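Local coordinates for protein putative branched-chain-amino-acid aminotransferase (Thermotoga maritima MSB8, PDB 3CSW) that probably catalyses the pyridoxal-phosphate-dependent transamination of leucine, isoleucine and valine with 2-oxoglutarate, at residues 181-186 against 190-195; 233-238 against 253-258. All blocks are in the same frame, centred on the assembly; numbering follows the deposited sequence. Where two conformers were deposited one is given.

Contact 1: 181-186 against 190-195; sequences NVFLVK and LITPSL. With PLP (pyridoxal-5'-phosphate), chain E.
Backbone hydrogen bonds join Leu184 and Ile191 in both directions: Leu184 N lies 2.8 Å from Ile191 O, and Leu184 O accepts from Ile191 N in return. Both are nearly straight, with N-H...O angles of 174° and 167°. One residue further along, Val185 and Leu190 form a non-hydrogen-bonded pair. Towards the other end the ladder gives way to a side-chain bond, in which Thr192 OG1 donates to Val182 O at 2.7 Å, tilted from the carbonyl plane; Pro193, whose CD sits against the same oxygen, has no N-H to offer. Strands 181-186 and 189-193 are the arms of an antiparallel beta hairpin in a mixed sheet of this class-IV aminotransferase.

Aromatic contacts centre on Phe183. Thr192 lies alongside it, placing CB over one ring face, 3.9 Å from the centroid, as a CH-pi contact. OG1 of Thr192, turned anti to its own backbone N (chi1 -161°), sits 3.5 Å above the ring plane over its centre while reaching Val182 O. An alanine in place of Phe183 is likely to strip Thr192 of this cover and open a gap beside Leu190, whose CD1 meets Phe183 CD2 at 3.8 Å.

Among the aliphatic contacts, Ile191 CD1 packs on Lys186 CB at 4.0 Å, and Val185 CG2 meets Leu190 CD1 at 3.9 Å.

Contact 2: 233-238 against 253-258; sequences DEMFLT and HSFFEE
The Phe255 ring lies between Met235 and His253: Met235 CB sits 3.8 Å above one face, offset toward the rim, and His253 CD2 lies over the opposite face, also off-centre. The first of these is a CH-pi contact, with CB 22° off the ring normal, and the selenium of Met235, a selenomethionine, adds an oblique Met-aromatic contact at 4.8 Å from SE to the ring centroid. This joins strand 234-239 of one mixed sheet to the loop that follows strand 253-254, an outer strand of the other.

The atoms of Phe255 that do the touching are CE2 and CZ, on the far side of the ring from its root. CE2 comes to 3.8 Å from Met235 CB. Met235 CG is anti to the backbone N (chi1 177°) and the chain runs extended beyond it, leaving SE beyond the rim, beside CE2 and CZ. Val247, in the neighbouring strand 243-247, touches both side chains, and Ala232 also packs on Phe255.

No direct hydrogen bond links the segments. A single water bridges their backbones instead, donating to two carbonyl oxygens: Asp233 O at 2.8 Å and Phe255 O at 2.9 Å.

Overall arrangement
The two contacts meet through neighbouring strands of one mixed sheet, with centres about 13 Å apart. Strand 181-186 takes 190-193 along one edge and 234-239 along the other. Val185 N is 2.8 Å from Glu234 O, and Asn181 O is 2.9 Å from Thr238 N, both probable hydrogen bonds. Asp233 and Glu234 together face Val185 in a classic beta bulge at the start of segment 233-238. The opposite end of strand 181-186 reaches the cofactor pocket: Asn181 OD1 lies 3.6 Å from C6 of pyridoxal phosphate. Contact 2 stands further off, the side chain of Met235 being about 13 Å from the cofactor.

Contact 1: 181-186 against 190-195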
ATOM      1  N   ASN A 181      -7.806  15.220  17.069  1.00 30.41           N
ATOM      2  CA  ASN A 181      -6.406  15.044  16.706  1.00 28.21           C
ATOM      3  C   ASN A 181      -5.582  14.553  17.914  1.00 27.81           C
ATOM      4  O   ASN A 181      -5.998  14.690  19.073  1.00 26.95           O
ATOM      5  CB  ASN A 181      -5.806  16.316  16.122  1.00 28.41           C
ATOM      6  CG  ASN A 181      -6.386  16.679  14.759  1.00 25.09           C
ATOM      7  OD1 ASN A 181      -7.162  17.637  14.642  1.00 30.62           O
ATOM      8  ND2 ASN A 181      -6.006  15.931  13.721  1.00 26.96           N
ATOM      9  N   VAL A 182      -4.429  13.953  17.616  1.00 28.37           N
ATOM     10  CA  VAL A 182      -3.531  13.329  18.603  1.00 27.84           C
ATOM     11  C   VAL A 182      -2.206  14.075  18.740  1.00 28.23           C
ATOM     12  O   VAL A 182      -1.571  14.444  17.760  1.00 26.59           O
ATOM     13  CB  VAL A 182      -3.241  11.849  18.191  1.00 29.16           C
ATOM     14  CG1 VAL A 182      -2.155  11.153  19.110  1.00 24.30           C
ATOM     15  CG2 VAL A 182      -4.565  11.069  18.173  1.00 25.59           C
ATOM     16  N   PHE A 183      -1.809  14.277  19.989  1.00 30.08           N
ATOM     17  CA  PHE A 183      -0.521  14.806  20.330  1.00 29.06           C
ATOM     18  C   PHE A 183       0.154  13.863  21.334  1.00 29.21           C
ATOM     19  O   PHE A 183      -0.521  13.187  22.126  1.00 29.38           O
ATOM     20  CB  PHE A 183      -0.667  16.187  21.001  1.00 27.14           C
ATOM     21  CG  PHE A 183      -1.075  17.299  20.073  1.00 26.86           C
ATOM     22  CD1 PHE A 183      -2.387  17.428  19.653  1.00 27.22           C
ATOM     23  CD2 PHE A 183      -0.147  18.251  19.655  1.00 26.41           C
ATOM     24  CE1 PHE A 183      -2.776  18.471  18.826  1.00 27.19           C
ATOM     25  CE2 PHE A 183      -0.521  19.287  18.824  1.00 24.79           C
ATOM     26  CZ  PHE A 183      -1.847  19.404  18.414  1.00 28.94           C
ATOM     27  N   LEU A 184       1.486  13.815  21.279  1.00 29.24           N
ATOM     28  CA  LEU A 184       2.273  13.104  22.281  0.70 29.12           C
ATOM     29  C   LEU A 184       3.402  14.001  22.767  1.00 29.01           C
ATOM     30  O   LEU A 184       3.782  14.977  22.112  1.00 27.81           O
ATOM     31  CB  LEU A 184       2.799  11.747  21.779  0.70 29.18           C
ATOM     32  CG  LEU A 184       3.803  11.685  20.632  0.70 29.12           C
ATOM     33  CD1 LEU A 184       4.573  10.406  20.716  0.70 25.89           C
ATOM     34  CD2 LEU A 184       3.112  11.809  19.272  0.70 22.67           C
ATOM     35  N   VAL A 185       3.901  13.706  23.954  1.00 29.92           N
ATOM     36  CA  VAL A 185       5.023  14.473  24.511  1.00 28.81           C
ATOM     37  C   VAL A 185       6.113  13.473  24.806  1.00 28.70           C
ATOM     38  O   VAL A 185       5.839  12.429  25.395  1.00 28.98           O
ATOM     39  CB  VAL A 185       4.674  15.244  25.806  1.00 28.64           C
ATOM     40  CG1 VAL A 185       5.927  15.925  26.373  1.00 26.90           C
ATOM     41  CG2 VAL A 185       3.548  16.277  25.569  1.00 28.04           C
ATOM     42  N   LYS A 186       7.333  13.788  24.381  1.00 31.24           N
ATOM     43  CA  LYS A 186       8.498  12.931  24.603  1.00 31.86           C
ATOM     44  C   LYS A 186       9.721  13.791  24.829  1.00 34.22           C
ATOM     45  O   LYS A 186      10.078  14.584  23.960  1.00 35.06           O
ATOM     46  CB  LYS A 186       8.708  12.013  23.395  1.00 33.05           C
ATOM     47  CG  LYS A 186       9.807  10.967  23.540  1.00 31.11           C
ATOM     48  CD  LYS A 186       9.602  10.081  24.744  1.00 34.56           C
ATOM     49  CE  LYS A 186      10.520   8.892  24.683  1.00 39.31           C
ATOM     50  NZ  LYS A 186      10.350   8.043  25.873  1.00 44.79           N
ATOM     51  N   LEU A 190       6.698  18.545  22.169  1.00 31.55           N
ATOM     52  CA  LEU A 190       5.325  18.283  21.760  1.00 30.35           C
ATOM     53  C   LEU A 190       5.358  17.809  20.283  1.00 31.34           C
ATOM     54  O   LEU A 190       5.868  18.506  19.411  1.00 31.73           O
ATOM     55  CB  LEU A 190       4.440  19.534  21.927  1.00 30.55           C
ATOM     56  CG  LEU A 190       2.953  19.344  21.592  1.00 31.18           C
ATOM     57  CD1 LEU A 190       2.321  18.368  22.546  1.00 29.75           C
ATOM     58  CD2 LEU A 190       2.194  20.659  21.575  1.00 26.06           C
ATOM     59  N   ILE A 191       4.831  16.605  20.035  1.00 31.18           N
ATOM     60  CA  ILE A 191       4.904  15.938  18.739  1.00 30.44           C
ATOM     61  C   ILE A 191       3.485  15.600  18.265  1.00 29.48           C
ATOM     62  O   ILE A 191       2.667  15.128  19.044  1.00 29.49           O
ATOM     63  CB  ILE A 191       5.773  14.641  18.829  1.00 32.87           C
ATOM     64  CG1 ILE A 191       7.204  14.965  19.298  1.00 30.59           C
ATOM     65  CG2 ILE A 191       5.777  13.902  17.493  1.00 28.20           C
ATOM     66  CD1 ILE A 191       7.911  13.784  19.930  1.00 31.25           C
ATOM     67  N   THR A 192       3.183  15.902  17.001  1.00 29.56           N
ATOM     68  CA  THR A 192       1.874  15.644  16.423  1.00 27.75           C
ATOM     69  C   THR A 192       2.013  15.238  14.946  1.00 28.91           C
ATOM     70  O   THR A 192       2.909  15.732  14.239  1.00 28.21           O
ATOM     71  CB  THR A 192       0.911  16.858  16.586  1.00 29.99           C
ATOM     72  OG1 THR A 192      -0.454  16.442  16.423  1.00 29.27           O
ATOM     73  CG2 THR A 192       1.227  17.970  15.617  1.00 25.15           C
ATOM     74  N   PRO A 193       1.157  14.294  14.487  1.00 27.98           N
ATOM     75  CA  PRO A 193       1.164  13.970  13.063  1.00 28.80           C
ATOM     76  C   PRO A 193       1.049  15.194  12.132  1.00 28.80           C
ATOM     77  O   PRO A 193       0.201  16.074  12.335  1.00 27.60           O
ATOM     78  CB  PRO A 193      -0.042  13.034  12.912  1.00 27.04           C
ATOM     79  CG  PRO A 193      -0.097  12.314  14.259  1.00 26.56           C
ATOM     80  CD  PRO A 193       0.233  13.424  15.240  1.00 26.79           C
ATOM     81  N   SER A 194       1.923  15.217  11.134  1.00 30.87           N
ATOM     82  CA  SER A 194       1.910  16.200  10.066  1.00 30.31           C
ATOM     83  C   SER A 194       0.663  16.013   9.212  1.00 32.26           C
ATOM     84  O   SER A 194       0.091  14.924   9.173  1.00 31.62           O
ATOM     85  CB  SER A 194       3.152  16.005   9.214  1.00 29.84           C
ATOM     86  OG  SER A 194       3.274  14.643   8.831  1.00 31.84           O
ATOM     87  N   LEU A 195       0.233  17.082   8.538  1.00 31.00           N
ATOM     88  CA  LEU A 195      -0.926  17.006   7.642  1.00 32.94           C
ATOM     89  C   LEU A 195      -0.710  15.994   6.513  1.00 32.61           C
ATOM     90  O   LEU A 195      -1.674  15.399   6.037  1.00 36.89           O
ATOM     91  CB  LEU A 195      -1.281  18.383   7.057  1.00 31.34           C
ATOM     92  CG  LEU A 195      -1.623  19.453   8.099  1.00 32.24           C
ATOM     93  CD1 LEU A 195      -1.858  20.785   7.379  1.00 33.68           C
ATOM     94  CD2 LEU A 195      -2.825  19.086   8.990  1.00 30.13           C
TER
HETATM   95  N1  PLP E 300     -10.287  14.479  13.269  1.00 37.69           N
HETATM   96  C2  PLP E 300     -11.537  14.101  12.789  1.00 44.18           C
HETATM   97  C2A PLP E 300     -11.626  12.827  12.009  1.00 37.75           C
HETATM   98  C3  PLP E 300     -12.666  14.910  13.048  1.00 50.38           C
HETATM   99  O3  PLP E 300     -13.923  14.514  12.657  1.00 51.69           O
HETATM  100  C4  PLP E 300     -12.513  16.103  13.795  1.00 53.30           C
HETATM  101  C4A PLP E 300     -13.707  16.949  14.140  1.00 53.47           C
HETATM  102  O4A PLP E 300     -14.416  16.656  15.121  1.00 64.86           O
HETATM  103  C5  PLP E 300     -11.241  16.459  14.274  1.00 43.80           C
HETATM  104  C6  PLP E 300     -10.141  15.644  13.995  1.00 36.73           C
HETATM  105  C5A PLP E 300     -11.056  17.590  15.261  1.00 42.16           C
HETATM  106  O4P PLP E 300     -10.999  18.834  14.578  1.00 44.26           O
HETATM  107  P   PLP E 300     -11.407  20.245  15.288  1.00 42.88           P
HETATM  108  O1P PLP E 300     -11.536  21.346  14.217  1.00 40.80           O
HETATM  109  O2P PLP E 300     -10.342  20.630  16.275  1.00 35.11           O
HETATM  110  O3P PLP E 300     -12.734  19.981  15.988  1.00 42.59           O

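Contact 2: 233-238 against 253-258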
ATOM      1  N   ASP A 233       5.981   9.967  26.955  1.00 29.31           N
ATOM      2  CA  ASP A 233       5.801  10.433  28.337  1.00 29.88           C
ATOM      3  C   ASP A 233       4.363  10.912  28.608  1.00 30.67           C
ATOM      4  O   ASP A 233       3.844  10.716  29.712  1.00 33.29           O
ATOM      5  CB  ASP A 233       6.781  11.571  28.679  1.00 31.79           C
ATOM      6  CG  ASP A 233       8.225  11.168  28.510  1.00 28.58           C
ATOM      7  OD1 ASP A 233       8.517   9.983  28.688  1.00 33.13           O
ATOM      8  OD2 ASP A 233       9.068  12.031  28.179  1.00 33.89           O
ATOM      9  N   GLU A 234       3.743  11.557  27.616  1.00 29.71           N
ATOM     10  CA  GLU A 234       2.383  12.055  27.721  1.00 29.37           C
ATOM     11  C   GLU A 234       1.677  11.873  26.394  1.00 29.25           C
ATOM     12  O   GLU A 234       2.310  11.818  25.365  1.00 27.97           O
ATOM     13  CB  GLU A 234       2.330  13.569  28.074  1.00 30.10           C
ATOM     14  CG  GLU A 234       3.310  14.038  29.130  1.00 29.88           C
ATOM     15  CD  GLU A 234       3.204  15.527  29.465  1.00 31.19           C
ATOM     16  OE1 GLU A 234       2.090  16.073  29.446  1.00 33.16           O
ATOM     17  OE2 GLU A 234       4.245  16.137  29.797  1.00 32.54           O
HETATM   18  N   MSE A 235       0.348  11.824  26.445  1.00 30.47           N
HETATM   19  CA  MSE A 235      -0.501  11.822  25.265  1.00 29.17           C
HETATM   20  C   MSE A 235      -1.791  12.594  25.559  1.00 29.15           C
HETATM   21  O   MSE A 235      -2.268  12.609  26.695  1.00 31.44           O
HETATM   22  CB  MSE A 235      -0.788  10.377  24.855  1.00 31.79           C
HETATM   23  CG  MSE A 235      -1.737  10.192  23.668  1.00 26.74           C
HETATM   24 SE   MSE A 235      -2.003   8.325  23.224  0.75 21.72          SE
HETATM   25  CE  MSE A 235      -3.130   8.560  21.787  1.00 26.17           C
ATOM     26  N   PHE A 236      -2.319  13.290  24.553  1.00 29.18           N
ATOM     27  CA  PHE A 236      -3.605  13.992  24.671  1.00 26.32           C
ATOM     28  C   PHE A 236      -4.286  14.155  23.309  1.00 28.06           C
ATOM     29  O   PHE A 236      -3.648  13.989  22.252  1.00 26.89           O
ATOM     30  CB  PHE A 236      -3.482  15.336  25.428  1.00 27.68           C
ATOM     31  CG  PHE A 236      -2.715  16.447  24.693  1.00 26.88           C
ATOM     32  CD1 PHE A 236      -3.359  17.265  23.766  1.00 29.92           C
ATOM     33  CD2 PHE A 236      -1.380  16.713  24.994  1.00 30.96           C
ATOM     34  CE1 PHE A 236      -2.675  18.293  23.119  1.00 28.70           C
ATOM     35  CE2 PHE A 236      -0.689  17.742  24.360  1.00 31.30           C
ATOM     36  CZ  PHE A 236      -1.343  18.533  23.411  1.00 28.45           C
ATOM     37  N   LEU A 237      -5.588  14.450  23.368  1.00 28.15           N
ATOM     38  CA  LEU A 237      -6.423  14.670  22.205  1.00 28.42           C
ATOM     39  C   LEU A 237      -6.876  16.116  22.149  1.00 30.56           C
ATOM     40  O   LEU A 237      -6.944  16.798  23.176  1.00 31.70           O
ATOM     41  CB  LEU A 237      -7.671  13.783  22.253  1.00 27.16           C
ATOM     42  CG  LEU A 237      -7.501  12.298  22.542  1.00 28.96           C
ATOM     43  CD1 LEU A 237      -8.873  11.622  22.706  1.00 26.75           C
ATOM     44  CD2 LEU A 237      -6.635  11.626  21.456  1.00 23.44           C
ATOM     45  N   THR A 238      -7.211  16.582  20.951  1.00 31.83           N
ATOM     46  CA  THR A 238      -7.777  17.914  20.778  1.00 32.54           C
ATOM     47  C   THR A 238      -9.029  17.845  19.893  1.00 31.52           C
ATOM     48  O   THR A 238      -9.013  17.225  18.844  1.00 30.77           O
ATOM     49  CB  THR A 238      -6.729  18.905  20.150  1.00 31.52           C
ATOM     50  OG1 THR A 238      -6.384  18.486  18.824  1.00 29.97           O
ATOM     51  CG2 THR A 238      -5.460  18.981  20.991  1.00 25.45           C
ATOM     52  N   HIS A 253      -1.912   0.391  28.153  1.00 31.59           N
ATOM     53  CA  HIS A 253      -0.751   1.168  28.531  1.00 31.36           C
ATOM     54  C   HIS A 253      -1.146   2.459  29.237  1.00 30.71           C
ATOM     55  O   HIS A 253      -1.634   3.384  28.607  1.00 29.71           O
ATOM     56  CB  HIS A 253       0.073   1.490  27.268  1.00 33.85           C
ATOM     57  CG  HIS A 253       1.372   2.183  27.551  1.00 34.12           C
ATOM     58  ND1 HIS A 253       2.550   1.500  27.763  1.00 39.35           N
ATOM     59  CD2 HIS A 253       1.674   3.498  27.665  1.00 33.96           C
ATOM     60  CE1 HIS A 253       3.521   2.368  27.996  1.00 37.27           C
ATOM     61  NE2 HIS A 253       3.015   3.586  27.939  1.00 33.99           N
ATOM     62  N   SER A 254      -0.885   2.531  30.538  1.00 31.96           N
ATOM     63  CA  SER A 254      -1.119   3.741  31.320  1.00 33.07           C
ATOM     64  C   SER A 254       0.015   4.732  31.178  1.00 32.97           C
ATOM     65  O   SER A 254       1.186   4.357  31.258  1.00 33.80           O
ATOM     66  CB  SER A 254      -1.261   3.409  32.818  1.00 33.97           C
ATOM     67  OG  SER A 254      -2.528   2.816  33.086  1.00 41.61           O
ATOM     68  N   PHE A 255      -0.354   6.000  30.988  1.00 32.64           N
ATOM     69  CA  PHE A 255       0.579   7.126  31.039  1.00 33.10           C
ATOM     70  C   PHE A 255       0.647   7.739  32.445  1.00 33.85           C
ATOM     71  O   PHE A 255       1.703   8.195  32.866  1.00 33.68           O
ATOM     72  CB  PHE A 255       0.177   8.210  30.039  1.00 31.66           C
ATOM     73  CG  PHE A 255       0.248   7.754  28.631  1.00 29.74           C
ATOM     74  CD1 PHE A 255       1.480   7.585  28.014  1.00 31.99           C
ATOM     75  CD2 PHE A 255      -0.905   7.424  27.936  1.00 28.36           C
ATOM     76  CE1 PHE A 255       1.547   7.114  26.714  1.00 33.04           C
ATOM     77  CE2 PHE A 255      -0.833   6.966  26.638  1.00 34.46           C
ATOM     78  CZ  PHE A 255       0.385   6.804  26.033  1.00 28.84           C
ATOM     79  N   PHE A 256      -0.493   7.782  33.133  1.00 33.77           N
ATOM     80  CA  PHE A 256      -0.563   8.294  34.492  1.00 35.86           C
ATOM     81  C   PHE A 256      -1.724   7.705  35.273  1.00 38.14           C
ATOM     82  O   PHE A 256      -2.618   7.085  34.712  1.00 37.45           O
ATOM     83  CB  PHE A 256      -0.618   9.834  34.521  1.00 34.77           C
ATOM     84  CG  PHE A 256      -1.859  10.431  33.909  1.00 34.27           C
ATOM     85  CD1 PHE A 256      -3.024  10.558  34.655  1.00 32.87           C
ATOM     86  CD2 PHE A 256      -1.840  10.930  32.607  1.00 32.33           C
ATOM     87  CE1 PHE A 256      -4.153  11.137  34.108  1.00 32.57           C
ATOM     88  CE2 PHE A 256      -2.965  11.516  32.055  1.00 30.45           C
ATOM     89  CZ  PHE A 256      -4.127  11.619  32.807  1.00 31.60           C
ATOM     90  N   GLU A 257      -1.665   7.893  36.591  1.00 45.14           N
ATOM     91  CA  GLU A 257      -2.668   7.367  37.527  1.00 47.91           C
ATOM     92  C   GLU A 257      -3.710   8.426  37.850  1.00 47.44           C
ATOM     93  O   GLU A 257      -4.903   8.195  37.654  1.00 49.83           O
ATOM     94  CB  GLU A 257      -1.995   6.871  38.816  1.00 50.11           C
ATOM     95  CG  GLU A 257      -0.878   5.825  38.587  1.00 59.50           C
ATOM     96  CD  GLU A 257      -1.364   4.590  37.800  1.00 74.87           C
ATOM     97  OE1 GLU A 257      -2.419   4.030  38.187  1.00 81.48           O
ATOM     98  OE2 GLU A 257      -0.698   4.183  36.804  1.00 78.89           O
ATOM     99  N   GLU A 258      -3.251   9.594  38.295  1.00 47.23           N
ATOM    100  CA  GLU A 258      -4.144  10.674  38.738  1.00 49.57           C
ATOM    101  C   GLU A 258      -3.955  11.998  37.996  1.00 47.94           C
ATOM    102  O   GLU A 258      -4.922  12.609  37.549  1.00 48.29           O
ATOM    103  CB  GLU A 258      -3.911  10.964  40.231  1.00 51.11           C
ATOM    104  CG  GLU A 258      -3.987   9.748  41.180  1.00 60.34           C
ATOM    105  CD  GLU A 258      -5.409   9.388  41.586  1.00 69.80           C
ATOM    106  OE1 GLU A 258      -6.350   9.599  40.780  1.00 74.72           O
ATOM    107  OE2 GLU A 258      -5.576   8.886  42.717  1.00 73.28           O
TER
HETATM  108  O   HOH W   1       4.165   8.508  31.347  1.00 45.47           O